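Glycine oxidase (Bacillus cereus ATCC 14579, PDB 7CYX) probably catalyses the FAD-dependent oxidation of glycine by oxygen to glyoxylate, ammonium and hydrogen peroxide, a step in thiamine diphosphate biosynthesis. Local coordinates at residues E82-D87 with A166-A171; G264-P269 with T282-R287; M318-E323 with A349-G354. All coordinates share one frame; numbering follows the deposited sequence.

Interaction 1 (E82-D87 with A166-A171); sequences EKTGVD and AAISGA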
ATOM      1  N   GLU A  82      -8.141   9.367   2.689  1.00 61.47           N
ATOM      2  CA  GLU A  82      -9.588   9.454   2.892  1.00 71.83           C
ATOM      3  C   GLU A  82     -10.329   9.450   1.554  1.00 64.36           C
ATOM      4  O   GLU A  82     -11.384   8.857   1.445  1.00 65.26           O
ATOM      5  CB  GLU A  82      -9.971  10.676   3.736  1.00 81.40           C
ATOM      6  CG  GLU A  82     -10.181  10.324   5.203  1.00 86.35           C
ATOM      7  CD  GLU A  82     -10.137  11.487   6.181  1.00 97.15           C
ATOM      8  OE1 GLU A  82     -10.980  12.400   6.051  1.00 90.81           O
ATOM      9  OE2 GLU A  82      -9.255  11.476   7.077  1.00 99.62           O
ATOM     10  N   LYS A  83      -9.749  10.078   0.537  1.00 57.73           N
ATOM     11  CA  LYS A  83     -10.412  10.235  -0.727  1.00 54.92           C
ATOM     12  C   LYS A  83     -10.211   9.007  -1.625  1.00 61.27           C
ATOM     13  O   LYS A  83     -11.105   8.658  -2.378  1.00 65.49           O
ATOM     14  CB  LYS A  83      -9.889  11.496  -1.409  1.00 56.18           C
ATOM     15  CG  LYS A  83     -10.661  11.943  -2.637  1.00 56.89           C
ATOM     16  CD  LYS A  83      -9.968  13.065  -3.368  1.00 58.42           C
ATOM     17  CE  LYS A  83     -10.703  13.546  -4.598  1.00 53.92           C
ATOM     18  NZ  LYS A  83      -9.994  14.700  -5.192  1.00 53.30           N
ATOM     19  N   THR A  84      -9.027   8.386  -1.600  1.00 56.98           N
ATOM     20  CA  THR A  84      -8.672   7.443  -2.676  1.00 49.80           C
ATOM     21  C   THR A  84      -8.455   6.033  -2.154  1.00 44.66           C
ATOM     22  O   THR A  84      -8.384   5.091  -2.965  1.00 54.92           O
ATOM     23  CB  THR A  84      -7.372   7.824  -3.394  1.00 49.73           C
ATOM     24  OG1 THR A  84      -6.260   7.594  -2.524  1.00 50.61           O
ATOM     25  CG2 THR A  84      -7.375   9.261  -3.852  1.00 55.23           C
ATOM     26  N   GLY A  85      -8.261   5.916  -0.840  1.00 48.26           N
ATOM     27  CA  GLY A  85      -7.977   4.659  -0.172  1.00 51.41           C
ATOM     28  C   GLY A  85      -6.491   4.372  -0.077  1.00 51.75           C
ATOM     29  O   GLY A  85      -6.075   3.547   0.742  1.00 52.49           O
ATOM     30  N   VAL A  86      -5.691   5.060  -0.912  1.00 62.43           N
ATOM     31  CA  VAL A  86      -4.251   4.859  -0.968  1.00 53.37           C
ATOM     32  C   VAL A  86      -3.610   5.640   0.173  1.00 49.68           C
ATOM     33  O   VAL A  86      -3.817   6.829   0.251  1.00 53.44           O
ATOM     34  CB  VAL A  86      -3.657   5.301  -2.313  1.00 55.62           C
ATOM     35  CG1 VAL A  86      -2.139   5.279  -2.272  1.00 50.61           C
ATOM     36  CG2 VAL A  86      -4.169   4.448  -3.462  1.00 57.57           C
ATOM     37  N   ASP A  87      -2.874   4.931   1.036  1.00 47.84           N
ATOM     38  CA  ASP A  87      -1.950   5.496   2.015  1.00 51.19           C
ATOM     39  C   ASP A  87      -0.567   5.651   1.370  1.00 49.30           C
ATOM     40  O   ASP A  87      -0.061   4.691   0.785  1.00 49.12           O
ATOM     41  CB  ASP A  87      -1.812   4.582   3.232  1.00 57.05           C
ATOM     42  CG  ASP A  87      -0.956   5.161   4.344  1.00 55.69           C
ATOM     43  OD1 ASP A  87      -1.502   5.943   5.142  1.00 64.20           O
ATOM     44  OD2 ASP A  87       0.244   4.811   4.410  1.00 60.39           O
ATOM     45  N   ALA A 166      -7.303  12.837  -8.721  1.00 48.41           N
ATOM     46  CA  ALA A 166      -7.620  13.625  -9.887  1.00 50.74           C
ATOM     47  C   ALA A 166      -8.777  12.982 -10.645  1.00 51.82           C
ATOM     48  O   ALA A 166      -9.695  13.683 -11.060  1.00 58.36           O
ATOM     49  CB  ALA A 166      -6.419  13.760 -10.788  1.00 52.25           C
ATOM     50  N   ALA A 167      -8.698  11.660 -10.833  1.00 53.03           N
ATOM     51  CA  ALA A 167      -9.681  10.912 -11.633  1.00 61.56           C
ATOM     52  C   ALA A 167     -11.055  10.959 -10.946  1.00 59.63           C
ATOM     53  O   ALA A 167     -12.072  11.220 -11.588  1.00 58.73           O
ATOM     54  CB  ALA A 167      -9.209   9.488 -11.856  1.00 61.31           C
ATOM     55  N   ILE A 168     -11.053  10.717  -9.635  1.00 58.77           N
ATOM     56  CA  ILE A 168     -12.233  10.807  -8.795  1.00 65.48           C
ATOM     57  C   ILE A 168     -12.887  12.192  -8.961  1.00 69.78           C
ATOM     58  O   ILE A 168     -14.132  12.297  -9.011  1.00 58.66           O
ATOM     59  CB  ILE A 168     -11.870  10.480  -7.327  1.00 65.89           C
ATOM     60  CG1 ILE A 168     -11.622   8.974  -7.164  1.00 68.14           C
ATOM     61  CG2 ILE A 168     -12.939  10.983  -6.366  1.00 65.44           C
ATOM     62  CD1 ILE A 168     -10.894   8.567  -5.903  1.00 66.28           C
ATOM     63  N   SER A 169     -12.039  13.208  -9.090  1.00 61.56           N
ATOM     64  CA  SER A 169     -12.510  14.597  -9.256  1.00 53.19           C
ATOM     65  C   SER A 169     -12.804  14.873 -10.725  1.00 49.48           C
ATOM     66  O   SER A 169     -12.931  16.025 -11.072  1.00 60.26           O
ATOM     67  CB  SER A 169     -11.535  15.564  -8.688  1.00 52.12           C
ATOM     68  OG  SER A 169     -11.680  15.641  -7.288  1.00 49.83           O
ATOM     69  N   GLY A 170     -12.850  13.836 -11.553  1.00 58.95           N
ATOM     70  CA  GLY A 170     -13.230  14.004 -12.966  1.00 54.66           C
ATOM     71  C   GLY A 170     -12.077  14.003 -13.948  1.00 57.27           C
ATOM     72  O   GLY A 170     -12.336  14.177 -15.132  1.00 51.26           O
ATOM     73  N   ALA A 171     -10.845  13.813 -13.497  1.00 51.57           N
ATOM     74  CA  ALA A 171      -9.754  13.848 -14.489  1.00 49.96           C
ATOM     75  C   ALA A 171      -9.773  12.582 -15.342  1.00 50.81           C
ATOM     76  O   ALA A 171     -10.115  11.531 -14.830  1.00 47.94           O
ATOM     77  CB  ALA A 171      -8.427  14.056 -13.829  1.00 49.14           C
TER
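Two helix C-terminal ends meet here at the protein surface, through one hydrogen bond and a small apolar patch: Lys-83 and Thr-84 end helix 73-84, Ile-168 ends helix 155-168 and Ser-169 follows it. Lys-83 reaches across with a fully extended chain, its CG anti to the backbone N (chi1 -170°). Lys-83 NZ donates to Ser-169 OG at 2.8 Å. It also bonds to Ser-165 OG, so two hydroxyls hold the ammonium group. The Lys-83 and Ile-168 side chains slide past each other in opposite directions. Lys-83 CE lies 3.8 Å from Ile-168 CG2. The other Ile-168 branch ends with CD1 3.5 Å from Lys-83 O, and the same methyl is 4.1 Å from Thr-84 CG2, where the two side chains cross at about a right angle. A glycine with positive phi follows each helix: Gly-85 directly, Gly-170 one residue later. Gly-170 is the C-prime residue of a Schellman motif, with Ala-171 N bonded to Ala-166 O. Thr-84 OG1 accepts from Val-86 N in an ST turn and also bonds to Leu-80 O. Ser-169 packs on Ala-24 of helix 14-25, and Ile-168 touches Gln-240 of the second subunit.

Interaction 2 (G264-P269 with T282-R287); sequences GATMKP and TSILER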
ATOM      1  N   GLY A 264      20.577   2.867  -1.771  1.00 46.67           N
ATOM      2  CA  GLY A 264      21.041   3.492  -2.997  1.00 47.57           C
ATOM      3  C   GLY A 264      21.812   4.779  -2.708  1.00 48.20           C
ATOM      4  O   GLY A 264      22.057   5.095  -1.555  1.00 53.00           O
ATOM      5  N   ALA A 265      22.234   5.509  -3.744  1.00 46.91           N
ATOM      6  CA  ALA A 265      21.956   5.192  -5.127  1.00 49.17           C
ATOM      7  C   ALA A 265      23.104   5.723  -5.994  1.00 48.28           C
ATOM      8  O   ALA A 265      23.653   6.792  -5.705  1.00 44.06           O
ATOM      9  CB  ALA A 265      20.633   5.816  -5.500  1.00 55.15           C
ATOM     10  N   THR A 266      23.460   4.974  -7.045  1.00 43.85           N
ATOM     11  CA  THR A 266      24.513   5.384  -7.958  1.00 40.90           C
ATOM     12  C   THR A 266      24.048   6.582  -8.778  1.00 44.76           C
ATOM     13  O   THR A 266      22.847   6.874  -8.868  1.00 40.77           O
ATOM     14  CB  THR A 266      24.914   4.299  -8.963  1.00 43.15           C
ATOM     15  OG1 THR A 266      23.783   3.970  -9.781  1.00 43.22           O
ATOM     16  CG2 THR A 266      25.486   3.090  -8.273  1.00 41.30           C
ATOM     17  N   MET A 267      25.026   7.235  -9.406  1.00 47.18           N
ATOM     18  CA  MET A 267      24.812   8.388 -10.242  1.00 50.72           C
ATOM     19  C   MET A 267      25.484   8.137 -11.604  1.00 50.76           C
ATOM     20  O   MET A 267      26.708   8.009 -11.686  1.00 50.79           O
ATOM     21  CB  MET A 267      25.397   9.637  -9.570  1.00 54.29           C
ATOM     22  CG  MET A 267      24.737  10.931 -10.026  1.00 67.27           C
ATOM     23  SD  MET A 267      25.404  12.433  -9.238  1.00 83.50           S
ATOM     24  CE  MET A 267      26.484  13.060 -10.526  1.00 75.78           C
ATOM     25  N   LYS A 268      24.674   8.052 -12.670  1.00 51.56           N
ATOM     26  CA  LYS A 268      25.168   7.852 -14.041  1.00 45.33           C
ATOM     27  C   LYS A 268      24.480   8.831 -14.998  1.00 47.09           C
ATOM     28  O   LYS A 268      23.462   8.528 -15.604  1.00 44.60           O
ATOM     29  CB  LYS A 268      24.951   6.393 -14.437  1.00 48.43           C
ATOM     30  CG  LYS A 268      25.902   5.379 -13.799  1.00 49.33           C
ATOM     31  CD  LYS A 268      25.827   4.010 -14.491  1.00 53.81           C
ATOM     32  CE  LYS A 268      26.225   2.824 -13.630  1.00 61.28           C
ATOM     33  NZ  LYS A 268      25.638   1.543 -14.129  1.00 62.03           N
ATOM     34  N   PRO A 269      25.047  10.037 -15.219  1.00 47.28           N
ATOM     35  CA  PRO A 269      24.388  11.057 -16.027  1.00 49.55           C
ATOM     36  C   PRO A 269      24.335  10.763 -17.538  1.00 49.92           C
ATOM     37  O   PRO A 269      25.160  10.029 -18.047  1.00 40.78           O
ATOM     38  CB  PRO A 269      25.222  12.320 -15.743  1.00 50.61           C
ATOM     39  CG  PRO A 269      26.581  11.818 -15.313  1.00 49.10           C
ATOM     40  CD  PRO A 269      26.363  10.453 -14.716  1.00 48.06           C
ATOM     41  N   THR A 282      27.172  -4.400  -6.334  1.00 60.03           N
ATOM     42  CA  THR A 282      28.275  -4.781  -5.431  1.00 56.73           C
ATOM     43  C   THR A 282      28.770  -3.563  -4.649  1.00 52.09           C
ATOM     44  O   THR A 282      29.078  -3.648  -3.465  1.00 53.78           O
ATOM     45  CB  THR A 282      29.504  -5.295  -6.197  1.00 59.41           C
ATOM     46  OG1 THR A 282      29.114  -6.339  -7.078  1.00 64.19           O
ATOM     47  CG2 THR A 282      30.595  -5.789  -5.275  1.00 65.77           C
ATOM     48  N   SER A 283      28.940  -2.459  -5.371  1.00 46.08           N
ATOM     49  CA  SER A 283      29.394  -1.224  -4.795  1.00 48.59           C
ATOM     50  C   SER A 283      28.385  -0.743  -3.735  1.00 49.07           C
ATOM     51  O   SER A 283      28.765  -0.360  -2.615  1.00 51.62           O
ATOM     52  CB  SER A 283      29.634  -0.218  -5.885  1.00 50.50           C
ATOM     53  OG  SER A 283      30.127   0.997  -5.358  1.00 61.29           O
ATOM     54  N   ILE A 284      27.090  -0.834  -4.056  1.00 46.40           N
ATOM     55  CA  ILE A 284      26.048  -0.317  -3.178  1.00 47.40           C
ATOM     56  C   ILE A 284      25.986  -1.144  -1.902  1.00 45.36           C
ATOM     57  O   ILE A 284      25.882  -0.592  -0.799  1.00 42.35           O
ATOM     58  CB  ILE A 284      24.675  -0.312  -3.852  1.00 44.95           C
ATOM     59  CG1 ILE A 284      24.576   0.809  -4.883  1.00 46.72           C
ATOM     60  CG2 ILE A 284      23.577  -0.238  -2.802  1.00 41.13           C
ATOM     61  CD1 ILE A 284      23.370   0.678  -5.797  1.00 51.05           C
ATOM     62  N   LEU A 285      25.997  -2.463  -2.067  1.00 41.65           N
ATOM     63  CA  LEU A 285      25.832  -3.338  -0.939  1.00 43.90           C
ATOM     64  C   LEU A 285      27.068  -3.282  -0.019  1.00 49.34           C
ATOM     65  O   LEU A 285      26.932  -3.317   1.206  1.00 53.05           O
ATOM     66  CB  LEU A 285      25.520  -4.752  -1.435  1.00 45.36           C
ATOM     67  CG  LEU A 285      24.034  -5.081  -1.633  1.00 49.89           C
ATOM     68  CD1 LEU A 285      23.852  -6.465  -2.239  1.00 53.73           C
ATOM     69  CD2 LEU A 285      23.262  -4.996  -0.328  1.00 55.05           C
ATOM     70  N   GLU A 286      28.273  -3.196  -0.584  1.00 50.24           N
ATOM     71  CA  GLU A 286      29.478  -3.184   0.236  1.00 54.75           C
ATOM     72  C   GLU A 286      29.487  -1.913   1.099  1.00 51.37           C
ATOM     73  O   GLU A 286      29.968  -1.926   2.252  1.00 54.45           O
ATOM     74  CB  GLU A 286      30.738  -3.282  -0.629  1.00 59.50           C
ATOM     75  CG  GLU A 286      30.951  -4.655  -1.257  1.00 72.92           C
ATOM     76  CD  GLU A 286      31.595  -5.726  -0.383  1.00 82.63           C
ATOM     77  OE1 GLU A 286      31.842  -5.469   0.831  1.00 75.51           O
ATOM     78  OE2 GLU A 286      31.844  -6.832  -0.921  1.00 96.83           O
ATOM     79  N   ARG A 287      28.995  -0.807   0.528  1.00 48.09           N
ATOM     80  CA  ARG A 287      28.948   0.448   1.241  1.00 47.61           C
ATOM     81  C   ARG A 287      27.927   0.306   2.377  1.00 52.97           C
ATOM     82  O   ARG A 287      28.145   0.825   3.484  1.00 50.10           O
ATOM     83  CB  ARG A 287      28.634   1.616   0.307  1.00 49.47           C
ATOM     84  CG  ARG A 287      28.892   2.979   0.936  1.00 60.23           C
ATOM     85  CD  ARG A 287      28.793   4.117  -0.070  1.00 68.79           C
ATOM     86  NE  ARG A 287      28.886   5.458   0.509  1.00 69.60           N
ATOM     87  CZ  ARG A 287      28.766   6.576  -0.198  1.00 65.97           C
ATOM     88  NH1 ARG A 287      28.600   6.510  -1.511  1.00 64.69           N
ATOM     89  NH2 ARG A 287      28.784   7.749   0.410  1.00 61.64           N
TER
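Ile-284 meets Thr-266 and Gly-264 in a small buried contact between helix 278-291 and strand 260-269. Ile-284 has the largest share of the buried area, and its two branches serve different partners. With CG1 anti to the carbonyl carbon (chi1 -74°) and the chain extended beyond it, CD1 reaches Thr-266. Ile-284 CD1 lies 4.1 Å from Thr-266 CG2, and the Ile-284 CG1 atom is 4.2 Å from the same methyl. The two side chains cross at about a right angle. Ile-284 CG2 faces the backbone of Gly-264 instead, 4.4 Å from its N. The CA atoms of Gly-264 and Ile-284 are 6.3 Å apart, so the helix comes close to the strand at a residue without a side chain.

Thr-266 divides its two branches between different surroundings. Its methyl takes the contact with the helix, while OG1 is hydrogen-bonded to Glu-231. Glu-231 also forms a salt bridge with Lys-268. Ile-284 packs further on Phe-251 of the neighbouring strand 251-256. A cis peptide bond joins Gly-264 to Ala-265, and Ala-265 touches the FAD. The helix therefore packs on the sheet beside the flavin pocket. No hydrogen bond or charge pair crosses between the segments. With no directional bond, the fit depends on shape and on keeping water away from the buried methyls.

Interaction 3 (M318-E323 with A349-G354); sequences MGEHEE and ADLIEG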
ATOM      1  N   MET A 318       9.211  26.010 -13.734  1.00 54.38           N
ATOM      2  CA  MET A 318       7.815  26.053 -13.244  1.00 50.81           C
ATOM      3  C   MET A 318       7.227  27.395 -13.668  1.00 52.44           C
ATOM      4  O   MET A 318       7.511  28.387 -13.007  1.00 53.27           O
ATOM      5  CB  MET A 318       7.799  25.952 -11.724  1.00 50.90           C
ATOM      6  CG  MET A 318       8.706  24.885 -11.195  1.00 53.80           C
ATOM      7  SD  MET A 318       7.944  24.027  -9.838  1.00 65.55           S
ATOM      8  CE  MET A 318       8.746  24.842  -8.467  1.00 68.94           C
ATOM      9  N   GLY A 319       6.427  27.407 -14.727  1.00 48.50           N
ATOM     10  CA  GLY A 319       5.937  28.680 -15.226  1.00 49.82           C
ATOM     11  C   GLY A 319       5.180  28.624 -16.536  1.00 50.59           C
ATOM     12  O   GLY A 319       5.020  27.579 -17.162  1.00 56.35           O
ATOM     13  N   GLU A 320       4.684  29.812 -16.909  1.00 55.77           N
ATOM     14  CA  GLU A 320       3.898  30.089 -18.102  1.00 55.35           C
ATOM     15  C   GLU A 320       4.813  30.734 -19.154  1.00 59.98           C
ATOM     16  O   GLU A 320       5.678  31.541 -18.816  1.00 61.33           O
ATOM     17  CB  GLU A 320       2.732  31.000 -17.716  1.00 57.23           C
ATOM     18  CG  GLU A 320       1.854  31.428 -18.875  1.00 60.82           C
ATOM     19  CD  GLU A 320       0.481  31.967 -18.493  1.00 66.71           C
ATOM     20  OE1 GLU A 320       0.239  32.228 -17.280  1.00 65.25           O
ATOM     21  OE2 GLU A 320      -0.361  32.086 -19.411  1.00 65.94           O
ATOM     22  N   HIS A 321       4.627  30.340 -20.419  1.00 66.53           N
ATOM     23  CA  HIS A 321       5.306  30.938 -21.574  1.00 68.26           C
ATOM     24  C   HIS A 321       4.817  32.381 -21.713  1.00 71.97           C
ATOM     25  O   HIS A 321       3.608  32.644 -21.608  1.00 63.33           O
ATOM     26  CB  HIS A 321       5.013  30.111 -22.835  1.00 69.33           C
ATOM     27  CG  HIS A 321       5.921  30.352 -23.994  1.00 69.85           C
ATOM     28  ND1 HIS A 321       5.950  31.546 -24.678  1.00 75.71           N
ATOM     29  CD2 HIS A 321       6.783  29.533 -24.637  1.00 68.27           C
ATOM     30  CE1 HIS A 321       6.815  31.468 -25.669  1.00 73.12           C
ATOM     31  NE2 HIS A 321       7.336  30.243 -25.666  1.00 71.01           N
ATOM     32  N   GLU A 322       5.751  33.299 -21.969  1.00 79.49           N
ATOM     33  CA  GLU A 322       5.468  34.740 -21.907  1.00 83.59           C
ATOM     34  C   GLU A 322       4.579  35.172 -23.088  1.00 71.66           C
ATOM     35  O   GLU A 322       3.846  36.141 -22.988  1.00 67.77           O
ATOM     36  CB  GLU A 322       6.782  35.529 -21.845  1.00 88.42           C
ATOM     37  CG  GLU A 322       6.683  36.789 -20.995  1.00101.22           C
ATOM     38  CD  GLU A 322       6.474  36.556 -19.504  1.00105.31           C
ATOM     39  OE1 GLU A 322       7.479  36.354 -18.793  1.00114.05           O
ATOM     40  OE2 GLU A 322       5.305  36.563 -19.051  1.00104.81           O
ATOM     41  N   GLU A 323       4.640  34.439 -24.202  1.00 70.61           N
ATOM     42  CA  GLU A 323       3.969  34.826 -25.440  1.00 77.20           C
ATOM     43  C   GLU A 323       2.813  33.858 -25.712  1.00 82.56           C
ATOM     44  O   GLU A 323       1.665  34.281 -25.747  1.00 93.11           O
ATOM     45  CB  GLU A 323       4.992  34.870 -26.579  1.00 85.94           C
ATOM     46  CG  GLU A 323       4.492  35.512 -27.865  1.00 92.38           C
ATOM     47  CD  GLU A 323       5.524  35.563 -28.987  1.00 94.75           C
ATOM     48  OE1 GLU A 323       5.235  36.195 -30.030  1.00 83.16           O
ATOM     49  OE2 GLU A 323       6.616  34.963 -28.817  1.00 93.35           O
ATOM     50  N   ALA A 349      -1.293  25.255 -10.107  1.00 45.13           N
ATOM     51  CA  ALA A 349      -2.731  25.487 -10.181  1.00 51.05           C
ATOM     52  C   ALA A 349      -3.067  26.954  -9.845  1.00 50.38           C
ATOM     53  O   ALA A 349      -3.897  27.558 -10.533  1.00 52.16           O
ATOM     54  CB  ALA A 349      -3.471  24.522  -9.291  1.00 54.01           C
ATOM     55  N   ASP A 350      -2.397  27.527  -8.835  1.00 48.07           N
ATOM     56  CA  ASP A 350      -2.535  28.952  -8.500  1.00 54.30           C
ATOM     57  C   ASP A 350      -2.225  29.800  -9.743  1.00 60.01           C
ATOM     58  O   ASP A 350      -3.012  30.682 -10.109  1.00 68.31           O
ATOM     59  CB  ASP A 350      -1.641  29.350  -7.322  1.00 54.87           C
ATOM     60  CG  ASP A 350      -2.188  29.046  -5.936  1.00 56.81           C
ATOM     61  OD1 ASP A 350      -3.333  28.527  -5.831  1.00 59.13           O
ATOM     62  OD2 ASP A 350      -1.464  29.343  -4.962  1.00 57.44           O
ATOM     63  N   LEU A 351      -1.106  29.492 -10.407  1.00 53.08           N
ATOM     64  CA  LEU A 351      -0.655  30.219 -11.579  1.00 56.49           C
ATOM     65  C   LEU A 351      -1.630  30.047 -12.751  1.00 52.94           C
ATOM     66  O   LEU A 351      -1.846  30.967 -13.547  1.00 54.20           O
ATOM     67  CB  LEU A 351       0.730  29.703 -11.979  1.00 60.17           C
ATOM     68  CG  LEU A 351       1.261  30.233 -13.307  1.00 59.48           C
ATOM     69  CD1 LEU A 351       1.384  31.751 -13.256  1.00 63.40           C
ATOM     70  CD2 LEU A 351       2.606  29.591 -13.639  1.00 62.20           C
ATOM     71  N   ILE A 352      -2.157  28.839 -12.916  1.00 49.95           N
ATOM     72  CA  ILE A 352      -3.089  28.595 -14.000  1.00 52.77           C
ATOM     73  C   ILE A 352      -4.380  29.396 -13.758  1.00 54.72           C
ATOM     74  O   ILE A 352      -5.000  29.818 -14.708  1.00 54.77           O
ATOM     75  CB  ILE A 352      -3.341  27.081 -14.164  1.00 50.18           C
ATOM     76  CG1 ILE A 352      -2.111  26.406 -14.785  1.00 51.23           C
ATOM     77  CG2 ILE A 352      -4.614  26.820 -14.963  1.00 43.53           C
ATOM     78  CD1 ILE A 352      -2.119  24.887 -14.760  1.00 48.59           C
ATOM     79  N   GLU A 353      -4.766  29.581 -12.483  1.00 57.93           N
ATOM     80  CA  GLU A 353      -6.003  30.295 -12.079  1.00 61.72           C
ATOM     81  C   GLU A 353      -5.752  31.804 -11.876  1.00 66.21           C
ATOM     82  O   GLU A 353      -6.574  32.487 -11.283  1.00 70.45           O
ATOM     83  CB  GLU A 353      -6.534  29.759 -10.744  1.00 59.72           C
ATOM     84  CG  GLU A 353      -7.218  28.409 -10.823  1.00 60.83           C
ATOM     85  CD  GLU A 353      -7.950  27.992  -9.555  1.00 62.51           C
ATOM     86  OE1 GLU A 353      -7.583  28.482  -8.454  1.00 58.05           O
ATOM     87  OE2 GLU A 353      -8.887  27.168  -9.664  1.00 64.31           O
ATOM     88  N   GLY A 354      -4.587  32.310 -12.289  1.00 62.87           N
ATOM     89  CA  GLY A 354      -4.250  33.714 -12.142  1.00 59.70           C
ATOM     90  C   GLY A 354      -4.075  34.157 -10.695  1.00 57.15           C
ATOM     91  O   GLY A 354      -3.941  35.350 -10.443  1.00 64.51           O
TER
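The last turn of helix 341-352 packs against the corner that follows strand 317-318, at the edge of the mixed sheet of the FAD-binding, Rossmann-like part of the enzyme. Strand 317-318 is an outermost strand of this sheet within the chain, next to strand 327-331. Leu-351 carries the contact from the helix side. Its CG is anti to the backbone N (chi1 172°), and both methyls are directed at the 318-323 segment. CD2 rests on the backbone at the corner. Leu-351 CD2 is 3.8 Å from Gly-319 CA and 3.9 Å from Glu-320 N. At Gly-319 the methyl meets bare backbone, and the chain there is nearly fully extended. The CA atoms of Gly-319 and Leu-351, 7.7 Å apart, are the closest CA pair across the two segments. Gly-319 is bonded through its backbone to Ala-329 of strand 327-331, which ties the corner to the sheet.

Glu-320 turns its side chain toward the helix. The chain is extended, with CG anti to the backbone N (chi1 177°). Its carboxylate is gripped elsewhere: OE2 forms a salt bridge with Lys-325. The charged end thus has its partner within the same loop, and it meets the helix only through contact with a methyl.

The helix ends in a Schellman motif with Gly-354, of positive phi, as the C-prime residue. Gly-354 N bonds weakly to Leu-351 O, and Lys-355 N bonds to Asp-350 O. At the same helix end, Asp-350 and Glu-353 both form salt bridges with Arg-26. Across the contact, Glu-320 OE1 lies 4.2 Å from Leu-351 CD1.

Overall arrangement
The three contacts follow one another along the chain, each closing before the next opens. Interactions 1 and 3 are nearer neighbours, with centres 25 Å apart. Residues of both touch helix 14-25. Both lie beside the six-stranded mixed sheet, whose strand 172-174 follows interaction 1 and whose strand 317-318 enters interaction 3. Interaction 2 lies on the opposite side of the chain's centre, in the part with the eight-stranded sheet, its centre 36 Å from interaction 1 and 38 Å from interaction 3. None touches another. Interaction 1 joins two helix ends, while interactions 2 and 3 pack a helix on a strand or the corner after one. Interaction 2 contains an FAD-contacting residue.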